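Local coordinates for protein endonuclease IV (Thermus thermophilus, PDB 3AAM) that cleaves phosphodiester bonds at apurinic or apyrimidinic sites in DNA during base excision repair, using metal ions held at the mouth of a TIM barrel, at residues 169-179 with 210-219; 180-189 with 230-240. All coordinates share one frame; numbering follows the deposited sequence.

Contact 1 of 2, residues 169-179 with 210-219. With MN (manganese (II) ion), chain B.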
ATOM      1  N   ASP A 169       1.257  -5.249   5.267  1.00  6.72           N
ATOM      2  CA  ASP A 169       0.869  -6.180   4.218  1.00  5.86           C
ATOM      3  C   ASP A 169       0.834  -7.540   4.907  1.00  7.00           C
ATOM      4  O   ASP A 169       1.854  -8.038   5.390  1.00  6.84           O
ATOM      5  CB  ASP A 169       1.869  -6.193   3.058  1.00  6.24           C
ATOM      6  CG  ASP A 169       1.423  -7.104   1.924  1.00  7.03           C
ATOM      7  OD1 ASP A 169       1.169  -8.302   2.188  1.00  6.44           O
ATOM      8  OD2 ASP A 169       1.317  -6.627   0.772  1.00  8.81           O
ATOM      9  N   THR A 170      -0.354  -8.125   4.978  1.00  5.09           N
ATOM     10  CA  THR A 170      -0.537  -9.414   5.632  1.00  6.41           C
ATOM     11  C   THR A 170       0.176 -10.580   4.947  1.00  6.52           C
ATOM     12  O   THR A 170       0.583 -11.538   5.610  1.00  7.10           O
ATOM     13  CB  THR A 170      -2.026  -9.730   5.743  1.00  5.69           C
ATOM     14  OG1 THR A 170      -2.657  -9.439   4.490  1.00  5.59           O
ATOM     15  CG2 THR A 170      -2.668  -8.882   6.836  1.00  7.07           C
ATOM     16  N   CYS A 171       0.317 -10.513   3.627  1.00  5.64           N
ATOM     17  CA  CYS A 171       1.006 -11.573   2.892  1.00  6.05           C
ATOM     18  C   CYS A 171       2.478 -11.506   3.260  1.00  5.98           C
ATOM     19  O   CYS A 171       3.100 -12.522   3.581  1.00  6.99           O
ATOM     20  CB  CYS A 171       0.844 -11.378   1.381  1.00  7.55           C
ATOM     21  SG  CYS A 171       1.778 -12.563   0.365  1.00  9.67           S
ATOM     22  N   HIS A 172       3.037 -10.302   3.213  1.00  7.36           N
ATOM     23  CA  HIS A 172       4.443 -10.110   3.553  1.00  6.90           C
ATOM     24  C   HIS A 172       4.721 -10.566   4.981  1.00  7.48           C
ATOM     25  O   HIS A 172       5.717 -11.244   5.242  1.00  8.51           O
ATOM     26  CB  HIS A 172       4.828  -8.637   3.421  1.00  6.16           C
ATOM     27  CG  HIS A 172       4.757  -8.114   2.021  1.00  6.62           C
ATOM     28  ND1 HIS A 172       5.040  -6.804   1.707  1.00  8.24           N
ATOM     29  CD2 HIS A 172       4.429  -8.719   0.855  1.00  8.45           C
ATOM     30  CE1 HIS A 172       4.887  -6.622   0.407  1.00  8.74           C
ATOM     31  NE2 HIS A 172       4.517  -7.768  -0.133  1.00  8.27           N
ATOM     32  N   ALA A 173       3.835 -10.191   5.898  1.00  8.19           N
ATOM     33  CA  ALA A 173       3.988 -10.554   7.302  1.00  6.54           C
ATOM     34  C   ALA A 173       3.998 -12.067   7.473  1.00  8.22           C
ATOM     35  O   ALA A 173       4.843 -12.617   8.179  1.00  7.08           O
ATOM     36  CB  ALA A 173       2.863  -9.938   8.134  1.00  8.06           C
ATOM     37  N   TYR A 174       3.059 -12.736   6.814  1.00  7.31           N
ATOM     38  CA  TYR A 174       2.959 -14.188   6.900  1.00  7.23           C
ATOM     39  C   TYR A 174       4.241 -14.817   6.366  1.00  8.66           C
ATOM     40  O   TYR A 174       4.820 -15.704   6.996  1.00  8.87           O
ATOM     41  CB  TYR A 174       1.754 -14.671   6.092  1.00  7.62           C
ATOM     42  CG  TYR A 174       1.370 -16.112   6.344  1.00  8.68           C
ATOM     43  CD1 TYR A 174       0.966 -16.531   7.609  1.00  8.78           C
ATOM     44  CD2 TYR A 174       1.403 -17.052   5.317  1.00  8.88           C
ATOM     45  CE1 TYR A 174       0.604 -17.852   7.848  1.00 10.64           C
ATOM     46  CE2 TYR A 174       1.041 -18.378   5.545  1.00 10.70           C
ATOM     47  CZ  TYR A 174       0.644 -18.768   6.814  1.00 11.21           C
ATOM     48  OH  TYR A 174       0.287 -20.076   7.052  1.00 14.92           O
ATOM     49  N   ALA A 175       4.690 -14.347   5.205  1.00  8.51           N
ATOM     50  CA  ALA A 175       5.901 -14.877   4.591  1.00  9.00           C
ATOM     51  C   ALA A 175       7.126 -14.646   5.464  1.00  9.40           C
ATOM     52  O   ALA A 175       8.077 -15.419   5.420  1.00  9.88           O
ATOM     53  CB  ALA A 175       6.113 -14.249   3.218  1.00  9.50           C
ATOM     54  N   ALA A 176       7.095 -13.587   6.264  1.00  7.74           N
ATOM     55  CA  ALA A 176       8.216 -13.258   7.134  1.00  9.71           C
ATOM     56  C   ALA A 176       8.238 -14.071   8.423  1.00 10.37           C
ATOM     57  O   ALA A 176       9.274 -14.150   9.089  1.00 14.45           O
ATOM     58  CB  ALA A 176       8.197 -11.774   7.461  1.00  8.85           C
ATOM     59  N   GLY A 177       7.104 -14.665   8.784  1.00  9.02           N
ATOM     60  CA  GLY A 177       7.055 -15.455  10.003  1.00 10.46           C
ATOM     61  C   GLY A 177       5.958 -15.079  10.986  1.00 11.37           C
ATOM     62  O   GLY A 177       5.815 -15.716  12.030  1.00 13.39           O
ATOM     63  N   TYR A 178       5.190 -14.040  10.675  1.00  9.77           N
ATOM     64  CA  TYR A 178       4.095 -13.627  11.549  1.00  9.29           C
ATOM     65  C   TYR A 178       2.887 -14.486  11.192  1.00 10.59           C
ATOM     66  O   TYR A 178       2.378 -14.413  10.074  1.00 11.12           O
ATOM     67  CB  TYR A 178       3.774 -12.149  11.336  1.00  8.15           C
ATOM     68  CG  TYR A 178       4.830 -11.204  11.873  1.00  6.93           C
ATOM     69  CD1 TYR A 178       4.949 -10.968  13.244  1.00  8.27           C
ATOM     70  CD2 TYR A 178       5.687 -10.524  11.011  1.00  8.08           C
ATOM     71  CE1 TYR A 178       5.894 -10.067  13.743  1.00  8.88           C
ATOM     72  CE2 TYR A 178       6.638  -9.625  11.500  1.00  8.80           C
ATOM     73  CZ  TYR A 178       6.732  -9.400  12.863  1.00  7.84           C
ATOM     74  OH  TYR A 178       7.647  -8.492  13.348  1.00  9.25           O
ATOM     75  N   ASP A 179       2.422 -15.291  12.143  1.00 11.03           N
ATOM     76  CA  ASP A 179       1.297 -16.186  11.882  1.00 10.87           C
ATOM     77  C   ASP A 179      -0.067 -15.500  11.784  1.00 10.31           C
ATOM     78  O   ASP A 179      -0.891 -15.591  12.695  1.00 10.61           O
ATOM     79  CB  ASP A 179       1.236 -17.277  12.953  1.00 12.60           C
ATOM     80  CG  ASP A 179       0.451 -18.491  12.496  1.00 14.90           C
ATOM     81  OD1 ASP A 179      -0.290 -18.381  11.498  1.00 12.92           O
ATOM     82  OD2 ASP A 179       0.577 -19.555  13.137  1.00 17.33           O
ATOM     83  N   GLY A 210       2.524 -18.381  -0.512  1.00 12.29           N
ATOM     84  CA  GLY A 210       3.601 -18.963   0.267  1.00 12.27           C
ATOM     85  C   GLY A 210       3.199 -19.275   1.695  1.00 12.45           C
ATOM     86  O   GLY A 210       2.264 -18.680   2.235  1.00 14.31           O
ATOM     87  N   GLY A 211       3.911 -20.212   2.312  1.00 12.36           N
ATOM     88  CA  GLY A 211       3.607 -20.595   3.677  1.00 13.39           C
ATOM     89  C   GLY A 211       4.264 -19.720   4.728  1.00 12.84           C
ATOM     90  O   GLY A 211       5.056 -18.831   4.410  1.00 13.50           O
ATOM     91  N   LEU A 212       3.937 -19.990   5.988  1.00 12.70           N
ATOM     92  CA  LEU A 212       4.469 -19.237   7.115  1.00 12.03           C
ATOM     93  C   LEU A 212       5.998 -19.222   7.131  1.00 11.41           C
ATOM     94  O   LEU A 212       6.638 -20.272   7.157  1.00 12.60           O
ATOM     95  CB  LEU A 212       3.942 -19.830   8.426  1.00 12.30           C
ATOM     96  CG  LEU A 212       4.406 -19.164   9.725  1.00 12.21           C
ATOM     97  CD1 LEU A 212       3.945 -17.717   9.755  1.00 15.13           C
ATOM     98  CD2 LEU A 212       3.848 -19.928  10.921  1.00 13.18           C
ATOM     99  N   GLY A 213       6.570 -18.022   7.113  1.00 11.51           N
ATOM    100  CA  GLY A 213       8.014 -17.868   7.132  1.00 12.32           C
ATOM    101  C   GLY A 213       8.749 -18.383   5.906  1.00 13.67           C
ATOM    102  O   GLY A 213       9.963 -18.577   5.947  1.00 16.49           O
ATOM    103  N   SER A 214       8.024 -18.588   4.811  1.00 13.84           N
ATOM    104  CA  SER A 214       8.623 -19.094   3.577  1.00 15.43           C
ATOM    105  C   SER A 214       9.412 -18.045   2.799  1.00 16.19           C
ATOM    106  O   SER A 214      10.160 -18.383   1.876  1.00 16.92           O
ATOM    107  CB  SER A 214       7.537 -19.666   2.667  1.00 15.31           C
ATOM    108  OG  SER A 214       6.663 -18.645   2.220  1.00 17.57           O
ATOM    109  N   ARG A 215       9.239 -16.779   3.170  1.00 15.72           N
ATOM    110  CA  ARG A 215       9.919 -15.675   2.499  1.00 15.61           C
ATOM    111  C   ARG A 215       9.426 -15.498   1.067  1.00 14.61           C
ATOM    112  O   ARG A 215      10.015 -14.753   0.286  1.00 14.88           O
ATOM    113  CB  ARG A 215      11.438 -15.886   2.501  1.00 16.97           C
ATOM    114  CG  ARG A 215      12.158 -15.364   3.742  1.00 21.53           C
ATOM    115  CD  ARG A 215      11.591 -15.926   5.034  1.00 27.02           C
ATOM    116  NE  ARG A 215      12.465 -15.653   6.174  1.00 30.21           N
ATOM    117  CZ  ARG A 215      12.773 -14.439   6.621  1.00 30.28           C
ATOM    118  NH1 ARG A 215      12.277 -13.359   6.030  1.00 32.91           N
ATOM    119  NH2 ARG A 215      13.585 -14.303   7.661  1.00 30.83           N
ATOM    120  N   VAL A 216       8.341 -16.186   0.728  1.00 14.71           N
ATOM    121  CA  VAL A 216       7.759 -16.084  -0.605  1.00 15.06           C
ATOM    122  C   VAL A 216       6.727 -14.958  -0.607  1.00 15.35           C
ATOM    123  O   VAL A 216       5.846 -14.915   0.251  1.00 15.49           O
ATOM    124  CB  VAL A 216       7.069 -17.406  -1.019  1.00 14.31           C
ATOM    125  CG1 VAL A 216       6.303 -17.213  -2.319  1.00 15.17           C
ATOM    126  CG2 VAL A 216       8.112 -18.504  -1.187  1.00 15.56           C
ATOM    127  N   ASP A 217       6.854 -14.046  -1.564  1.00 15.25           N
ATOM    128  CA  ASP A 217       5.940 -12.916  -1.696  1.00 14.73           C
ATOM    129  C   ASP A 217       5.084 -13.147  -2.934  1.00 14.48           C
ATOM    130  O   ASP A 217       5.428 -12.710  -4.029  1.00 15.00           O
ATOM    131  CB  ASP A 217       6.731 -11.609  -1.838  1.00 15.36           C
ATOM    132  CG  ASP A 217       5.833 -10.386  -1.977  1.00 16.47           C
ATOM    133  OD1 ASP A 217       4.601 -10.519  -1.831  1.00 15.91           O
ATOM    134  OD2 ASP A 217       6.364  -9.283  -2.228  1.00 16.79           O
ATOM    135  N   HIS A 218       3.965 -13.838  -2.744  1.00 12.30           N
ATOM    136  CA  HIS A 218       3.056 -14.163  -3.837  1.00 13.12           C
ATOM    137  C   HIS A 218       1.623 -13.957  -3.335  1.00 11.63           C
ATOM    138  O   HIS A 218       1.077 -14.801  -2.624  1.00 11.80           O
ATOM    139  CB  HIS A 218       3.296 -15.621  -4.244  1.00 15.83           C
ATOM    140  CG  HIS A 218       2.617 -16.028  -5.514  1.00 19.45           C
ATOM    141  ND1 HIS A 218       2.838 -17.252  -6.111  1.00 21.67           N
ATOM    142  CD2 HIS A 218       1.720 -15.383  -6.298  1.00 21.10           C
ATOM    143  CE1 HIS A 218       2.107 -17.343  -7.208  1.00 22.03           C
ATOM    144  NE2 HIS A 218       1.420 -16.222  -7.344  1.00 24.23           N
ATOM    145  N   HIS A 219       1.022 -12.832  -3.707  1.00 11.23           N
ATOM    146  CA  HIS A 219      -0.334 -12.504  -3.269  1.00  9.45           C
ATOM    147  C   HIS A 219      -1.380 -13.472  -3.809  1.00  9.76           C
ATOM    148  O   HIS A 219      -1.223 -14.035  -4.890  1.00 10.89           O
ATOM    149  CB  HIS A 219      -0.738 -11.098  -3.720  1.00  8.73           C
ATOM    150  CG  HIS A 219       0.237 -10.022  -3.356  1.00  9.40           C
ATOM    151  ND1 HIS A 219       0.078  -8.717  -3.770  1.00  9.51           N
ATOM    152  CD2 HIS A 219       1.388 -10.053  -2.644  1.00  9.64           C
ATOM    153  CE1 HIS A 219       1.090  -7.990  -3.332  1.00  9.64           C
ATOM    154  NE2 HIS A 219       1.900  -8.778  -2.647  1.00  8.12           N
TER
HETATM  155 MN    MN B 271       4.097  -8.244  -2.286  1.00 13.30          MN
HETATM  156  O   HOH W   1       2.518 -22.398   6.444  1.00 25.50           O
HETATM  157  O   HOH W   2       4.399  -8.669  -4.742  1.00 18.81           O
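The manganese site of the nuclease is where the start of helix 170-176 meets the end of the 210-219 loop: His172, Asp217 and His219 all bind one ion. His172 NE2 lies 2.2 Å from the manganese and His219 NE2 lies 2.3 Å from it, while Asp217 chelates through both oxygens, OD1 at 2.4 Å and OD2 at 2.5 Å. A water and one atom from elsewhere in the structure complete the shell. The His172 ring and the Asp217 carboxylate stand nearly perpendicular, planes 85° apart, and the two histidine rings meet rim to rim. With CG anti to its carbonyl carbon (chi1 -65°), His172 swings its ring over the side chain of Asp169, the N-cap residue, whose CG sits over the ring centre. The backbone carbonyls of Asn140 and Glu248 accept from ND1 of His172 and His219 and, with the metal bonds, help set how the rings are turned. As elsewhere in this TIM-barrel family, the metal sits at the C-terminal ends of the strands; Asp169 closes strand 165-169. Farther along, the loop docks where a Schellman motif ends the helix, Gly177 being its positive-phi residue. Gly213 N, in the type II turn 211-214, gives Tyr174 O a nearly straight bond of 2.9 Å in the carbonyl plane, and Arg215 N donates to Ala175 O. Leu212 crosses the Tyr174 ring at about a right angle, its CB over one face in a CH-pi contact 4.2 Å from the centroid, while its CD1 packs 3.5 Å from Gly177 C.

Contact 2 of 2, residues 180-189 with 230-240; sequences VAEDPLGVLD and GLKRVFLDPRL
Arg239 is shared by two aspartates, one on each side of the contact. It grips Asp237 side-on in its own segment, NE to OD1 at 2.9 Å and NH2 to OD2, both nearly straight and close to the guanidinium plane. Across the contact, Asp189 OD1 takes a bond of 2.7 Å from Arg239 NH1. Its bond from Arg239 NH2 is weak, and the carboxylate is turned 53° from the guanidinium. Asp237 OD1 also accepts from Arg239 N, closing an Asx turn. A leucine in place of Arg239 would probably leave Asp189 without its positive partner and Asp237 with the Asx-turn bond but no side-on grip. Beside this network, Leu188 CD1 lies 3.4 Å from Asp237 OD2 and meets Leu240 CD1 tip to tip at 3.9 Å; the Leu188 chi1 of -68°, with CG anti to the carbonyl carbon, directs the side chain there. At the other end, Pro184 CG rests on Arg233 CB, 3.5 Å away, and the Val180 and Val234 side chains cross at about a right angle, CG1 touching CG2. Gly230 fits close against Val180 O, where a CB would clash. The axes of helix segments 184-189 and 230-235 approach to 9.4 Å, their N-to-C directions 45° apart, packing as helices do in the outer layer of a TIM barrel.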
ATOM      1  N   VAL A 180      -0.316 -14.836  10.660  1.00 10.37           N
ATOM      2  CA  VAL A 180      -1.587 -14.150  10.454  1.00  9.42           C
ATOM      3  C   VAL A 180      -2.740 -15.145  10.308  1.00 10.54           C
ATOM      4  O   VAL A 180      -3.888 -14.829  10.626  1.00 11.65           O
ATOM      5  CB  VAL A 180      -1.548 -13.269   9.191  1.00  7.77           C
ATOM      6  CG1 VAL A 180      -2.827 -12.444   9.090  1.00  8.45           C
ATOM      7  CG2 VAL A 180      -0.320 -12.366   9.223  1.00  9.68           C
ATOM      8  N   ALA A 181      -2.428 -16.346   9.832  1.00 10.62           N
ATOM      9  CA  ALA A 181      -3.440 -17.376   9.633  1.00 11.17           C
ATOM     10  C   ALA A 181      -4.058 -17.904  10.921  1.00 12.73           C
ATOM     11  O   ALA A 181      -5.284 -17.998  11.036  1.00 11.52           O
ATOM     12  CB  ALA A 181      -2.848 -18.538   8.839  1.00 13.05           C
ATOM     13  N   GLU A 182      -3.209 -18.246  11.886  1.00 12.13           N
ATOM     14  CA  GLU A 182      -3.669 -18.808  13.153  1.00 13.96           C
ATOM     15  C   GLU A 182      -3.690 -17.848  14.337  1.00 12.59           C
ATOM     16  O   GLU A 182      -4.353 -18.120  15.339  1.00 12.10           O
ATOM     17  CB  GLU A 182      -2.806 -20.016  13.521  1.00 17.26           C
ATOM     18  CG  GLU A 182      -2.787 -21.112  12.465  1.00 21.90           C
ATOM     19  CD  GLU A 182      -4.182 -21.536  12.055  1.00 25.76           C
ATOM     20  OE1 GLU A 182      -5.008 -21.808  12.952  1.00 25.76           O
ATOM     21  OE2 GLU A 182      -4.450 -21.598  10.837  1.00 29.34           O
ATOM     22  N   ASP A 183      -2.962 -16.742  14.237  1.00 11.21           N
ATOM     23  CA  ASP A 183      -2.915 -15.778  15.333  1.00 11.20           C
ATOM     24  C   ASP A 183      -2.936 -14.339  14.828  1.00  9.73           C
ATOM     25  O   ASP A 183      -2.064 -13.536  15.165  1.00 10.26           O
ATOM     26  CB  ASP A 183      -1.662 -16.030  16.180  1.00 12.76           C
ATOM     27  CG  ASP A 183      -1.643 -15.217  17.465  1.00 15.90           C
ATOM     28  OD1 ASP A 183      -2.723 -14.848  17.968  1.00 15.07           O
ATOM     29  OD2 ASP A 183      -0.534 -14.964  17.983  1.00 18.03           O
ATOM     30  N   PRO A 184      -3.952 -13.989  14.019  1.00 10.25           N
ATOM     31  CA  PRO A 184      -4.060 -12.629  13.481  1.00  9.88           C
ATOM     32  C   PRO A 184      -4.087 -11.547  14.561  1.00 11.63           C
ATOM     33  O   PRO A 184      -3.522 -10.468  14.379  1.00 11.90           O
ATOM     34  CB  PRO A 184      -5.354 -12.678  12.667  1.00 10.12           C
ATOM     35  CG  PRO A 184      -6.165 -13.735  13.375  1.00  8.72           C
ATOM     36  CD  PRO A 184      -5.129 -14.796  13.653  1.00 10.52           C
ATOM     37  N   LEU A 185      -4.738 -11.842  15.681  1.00 11.98           N
ATOM     38  CA  LEU A 185      -4.832 -10.892  16.785  1.00 13.37           C
ATOM     39  C   LEU A 185      -3.449 -10.655  17.387  1.00 12.91           C
ATOM     40  O   LEU A 185      -3.093  -9.523  17.725  1.00 13.23           O
ATOM     41  CB  LEU A 185      -5.781 -11.432  17.857  1.00 16.75           C
ATOM     42  CG  LEU A 185      -6.136 -10.521  19.032  1.00 20.18           C
ATOM     43  CD1 LEU A 185      -6.963  -9.342  18.536  1.00 19.31           C
ATOM     44  CD2 LEU A 185      -6.918 -11.313  20.068  1.00 22.28           C
ATOM     45  N   GLY A 186      -2.677 -11.730  17.518  1.00 11.47           N
ATOM     46  CA  GLY A 186      -1.341 -11.623  18.075  1.00 13.16           C
ATOM     47  C   GLY A 186      -0.416 -10.828  17.177  1.00 11.23           C
ATOM     48  O   GLY A 186       0.461 -10.105  17.651  1.00 11.72           O
ATOM     49  N   VAL A 187      -0.600 -10.971  15.869  1.00 11.09           N
ATOM     50  CA  VAL A 187       0.223 -10.242  14.915  1.00  9.45           C
ATOM     51  C   VAL A 187      -0.073  -8.752  15.035  1.00  8.81           C
ATOM     52  O   VAL A 187       0.833  -7.923  14.986  1.00  9.22           O
ATOM     53  CB  VAL A 187      -0.048 -10.704  13.466  1.00 10.51           C
ATOM     54  CG1 VAL A 187       0.728  -9.832  12.487  1.00 10.07           C
ATOM     55  CG2 VAL A 187       0.370 -12.158  13.300  1.00  8.59           C
ATOM     56  N   LEU A 188      -1.347  -8.405  15.194  1.00  9.63           N
ATOM     57  CA  LEU A 188      -1.697  -7.002  15.331  1.00  8.69           C
ATOM     58  C   LEU A 188      -1.215  -6.473  16.676  1.00  8.59           C
ATOM     59  O   LEU A 188      -0.869  -5.301  16.788  1.00  9.69           O
ATOM     60  CB  LEU A 188      -3.207  -6.797  15.184  1.00  8.72           C
ATOM     61  CG  LEU A 188      -3.755  -7.070  13.781  1.00  8.50           C
ATOM     62  CD1 LEU A 188      -5.254  -6.832  13.787  1.00  9.98           C
ATOM     63  CD2 LEU A 188      -3.075  -6.168  12.759  1.00  7.75           C
ATOM     64  N   ASP A 189      -1.182  -7.334  17.693  1.00 10.26           N
ATOM     65  CA  ASP A 189      -0.707  -6.902  19.006  1.00 10.53           C
ATOM     66  C   ASP A 189       0.771  -6.563  18.898  1.00 10.55           C
ATOM     67  O   ASP A 189       1.243  -5.596  19.493  1.00 11.05           O
ATOM     68  CB  ASP A 189      -0.874  -8.001  20.063  1.00 11.18           C
ATOM     69  CG  ASP A 189      -2.317  -8.419  20.260  1.00 15.06           C
ATOM     70  OD1 ASP A 189      -3.225  -7.584  20.072  1.00 13.58           O
ATOM     71  OD2 ASP A 189      -2.542  -9.593  20.626  1.00 20.22           O
ATOM     72  N   GLY A 230      -8.095 -15.857   8.326  1.00 10.97           N
ATOM     73  CA  GLY A 230      -7.262 -15.077   9.220  1.00  9.31           C
ATOM     74  C   GLY A 230      -7.362 -13.614   8.822  1.00  7.85           C
ATOM     75  O   GLY A 230      -7.299 -12.719   9.667  1.00  9.37           O
ATOM     76  N   LEU A 231      -7.520 -13.367   7.523  1.00  6.78           N
ATOM     77  CA  LEU A 231      -7.640 -12.001   7.026  1.00  6.69           C
ATOM     78  C   LEU A 231      -8.950 -11.366   7.467  1.00  7.21           C
ATOM     79  O   LEU A 231      -9.048 -10.145   7.582  1.00  7.50           O
ATOM     80  CB  LEU A 231      -7.537 -11.963   5.498  1.00  6.71           C
ATOM     81  CG  LEU A 231      -6.178 -12.347   4.913  1.00  7.28           C
ATOM     82  CD1 LEU A 231      -6.200 -12.117   3.414  1.00  6.81           C
ATOM     83  CD2 LEU A 231      -5.075 -11.511   5.560  1.00  7.01           C
ATOM     84  N   LYS A 232      -9.965 -12.192   7.707  1.00  8.56           N
ATOM     85  CA  LYS A 232     -11.245 -11.680   8.169  1.00  8.16           C
ATOM     86  C   LYS A 232     -11.025 -11.052   9.547  1.00  8.72           C
ATOM     87  O   LYS A 232     -11.540  -9.976   9.841  1.00  7.85           O
ATOM     88  CB  LYS A 232     -12.272 -12.811   8.278  1.00  9.95           C
ATOM     89  CG  LYS A 232     -13.610 -12.377   8.873  1.00 12.25           C
ATOM     90  CD  LYS A 232     -14.559 -13.560   9.076  1.00 14.81           C
ATOM     91  CE  LYS A 232     -14.023 -14.531  10.121  1.00 19.13           C
ATOM     92  NZ  LYS A 232     -14.968 -15.656  10.403  1.00 22.99           N
ATOM     93  N   ARG A 233     -10.242 -11.733  10.378  1.00  9.69           N
ATOM     94  CA  ARG A 233      -9.953 -11.256  11.724  1.00 10.82           C
ATOM     95  C   ARG A 233      -9.157  -9.953  11.722  1.00  8.74           C
ATOM     96  O   ARG A 233      -9.305  -9.130  12.625  1.00 10.01           O
ATOM     97  CB  ARG A 233      -9.214 -12.342  12.506  1.00 13.86           C
ATOM     98  CG  ARG A 233     -10.082 -13.554  12.831  1.00 21.08           C
ATOM     99  CD  ARG A 233     -10.786 -13.402  14.178  1.00 24.91           C
ATOM    100  NE  ARG A 233     -11.710 -12.270  14.225  1.00 28.99           N
ATOM    101  CZ  ARG A 233     -12.887 -12.233  13.608  1.00 31.01           C
ATOM    102  NH1 ARG A 233     -13.658 -11.159  13.710  1.00 31.18           N
ATOM    103  NH2 ARG A 233     -13.297 -13.275  12.894  1.00 33.03           N
ATOM    104  N   VAL A 234      -8.312  -9.765  10.711  1.00  8.96           N
ATOM    105  CA  VAL A 234      -7.536  -8.531  10.602  1.00  7.50           C
ATOM    106  C   VAL A 234      -8.463  -7.412  10.121  1.00  6.18           C
ATOM    107  O   VAL A 234      -8.496  -6.318  10.692  1.00  7.65           O
ATOM    108  CB  VAL A 234      -6.359  -8.692   9.600  1.00  6.76           C
ATOM    109  CG1 VAL A 234      -5.689  -7.347   9.344  1.00  7.14           C
ATOM    110  CG2 VAL A 234      -5.340  -9.670  10.157  1.00  8.09           C
ATOM    111  N   PHE A 235      -9.226  -7.704   9.075  1.00  6.39           N
ATOM    112  CA  PHE A 235     -10.155  -6.746   8.493  1.00  8.24           C
ATOM    113  C   PHE A 235     -11.168  -6.240   9.515  1.00  7.75           C
ATOM    114  O   PHE A 235     -11.503  -5.057   9.531  1.00  9.12           O
ATOM    115  CB  PHE A 235     -10.891  -7.410   7.320  1.00  7.84           C
ATOM    116  CG  PHE A 235     -11.803  -6.482   6.553  1.00  6.94           C
ATOM    117  CD1 PHE A 235     -11.292  -5.392   5.854  1.00  7.79           C
ATOM    118  CD2 PHE A 235     -13.169  -6.729   6.496  1.00  8.12           C
ATOM    119  CE1 PHE A 235     -12.131  -4.560   5.104  1.00  7.59           C
ATOM    120  CE2 PHE A 235     -14.016  -5.905   5.751  1.00  7.17           C
ATOM    121  CZ  PHE A 235     -13.498  -4.822   5.055  1.00 10.07           C
ATOM    122  N   LEU A 236     -11.631  -7.136  10.383  1.00  7.67           N
ATOM    123  CA  LEU A 236     -12.636  -6.789  11.380  1.00  9.02           C
ATOM    124  C   LEU A 236     -12.105  -6.491  12.774  1.00  8.49           C
ATOM    125  O   LEU A 236     -12.886  -6.353  13.715  1.00  9.70           O
ATOM    126  CB  LEU A 236     -13.671  -7.909  11.468  1.00  9.28           C
ATOM    127  CG  LEU A 236     -14.435  -8.199  10.174  1.00  8.46           C
ATOM    128  CD1 LEU A 236     -15.484  -9.272  10.444  1.00  9.67           C
ATOM    129  CD2 LEU A 236     -15.094  -6.924   9.661  1.00 10.31           C
ATOM    130  N   ASP A 237     -10.789  -6.400  12.927  1.00  9.07           N
ATOM    131  CA  ASP A 237     -10.256  -6.104  14.250  1.00  8.15           C
ATOM    132  C   ASP A 237     -10.757  -4.715  14.623  1.00  8.55           C
ATOM    133  O   ASP A 237     -10.603  -3.770  13.857  1.00  8.17           O
ATOM    134  CB  ASP A 237      -8.729  -6.131  14.240  1.00  9.42           C
ATOM    135  CG  ASP A 237      -8.140  -5.960  15.624  1.00  9.39           C
ATOM    136  OD1 ASP A 237      -8.143  -4.820  16.135  1.00 12.07           O
ATOM    137  OD2 ASP A 237      -7.686  -6.967  16.201  1.00 13.09           O
ATOM    138  N   PRO A 238     -11.367  -4.572  15.808  1.00  8.71           N
ATOM    139  CA  PRO A 238     -11.885  -3.271  16.242  1.00  9.67           C
ATOM    140  C   PRO A 238     -10.887  -2.117  16.203  1.00  8.60           C
ATOM    141  O   PRO A 238     -11.275  -0.962  16.053  1.00  8.49           O
ATOM    142  CB  PRO A 238     -12.380  -3.560  17.657  1.00 10.47           C
ATOM    143  CG  PRO A 238     -12.828  -4.981  17.561  1.00 11.68           C
ATOM    144  CD  PRO A 238     -11.693  -5.619  16.794  1.00  8.91           C
ATOM    145  N   ARG A 239      -9.604  -2.427  16.340  1.00  7.62           N
ATOM    146  CA  ARG A 239      -8.582  -1.389  16.328  1.00  7.48           C
ATOM    147  C   ARG A 239      -8.339  -0.811  14.937  1.00  8.93           C
ATOM    148  O   ARG A 239      -7.748   0.258  14.804  1.00  9.98           O
ATOM    149  CB  ARG A 239      -7.269  -1.946  16.882  1.00  9.16           C
ATOM    150  CG  ARG A 239      -7.335  -2.324  18.350  1.00  9.56           C
ATOM    151  CD  ARG A 239      -6.122  -3.134  18.776  1.00  8.83           C
ATOM    152  NE  ARG A 239      -6.124  -4.474  18.196  1.00  8.45           N
ATOM    153  CZ  ARG A 239      -5.234  -5.420  18.489  1.00  9.56           C
ATOM    154  NH1 ARG A 239      -4.260  -5.175  19.358  1.00 10.65           N
ATOM    155  NH2 ARG A 239      -5.321  -6.619  17.920  1.00  9.92           N
ATOM    156  N   LEU A 240      -8.806  -1.513  13.910  1.00  7.90           N
ATOM    157  CA  LEU A 240      -8.605  -1.070  12.532  1.00  8.98           C
ATOM    158  C   LEU A 240      -9.899  -0.689  11.831  1.00 10.15           C
ATOM    159  O   LEU A 240      -9.913  -0.493  10.616  1.00 11.17           O
ATOM    160  CB  LEU A 240      -7.926  -2.179  11.727  1.00  9.63           C
ATOM    161  CG  LEU A 240      -6.630  -2.756  12.298  1.00  9.94           C
ATOM    162  CD1 LEU A 240      -6.159  -3.891  11.407  1.00  8.63           C
ATOM    163  CD2 LEU A 240      -5.572  -1.665  12.398  1.00 11.34           C
TER

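Along the chain the segments alternate: 169-179 runs straight into 180-189, and 210-219 is followed by 230-240, so the two contacts cross along the chain. Their centres lie about 14 Å apart, and both belong to the same side of the TIM barrel, next to strand 202-208. Contact 1 is at the metal-binding mouth, contact 2 on the outer helices farther from the ion. They touch directly: Tyr174 CE1 packs 3.7 Å from Ala181 CB, and Thr170 OG1 lies 3.4 Å from Leu231 CD2. Helix 170-176, which carries the metal ligand His172, is thus packed against the metal-bearing loop of contact 1 and against residues of both segments of contact 2.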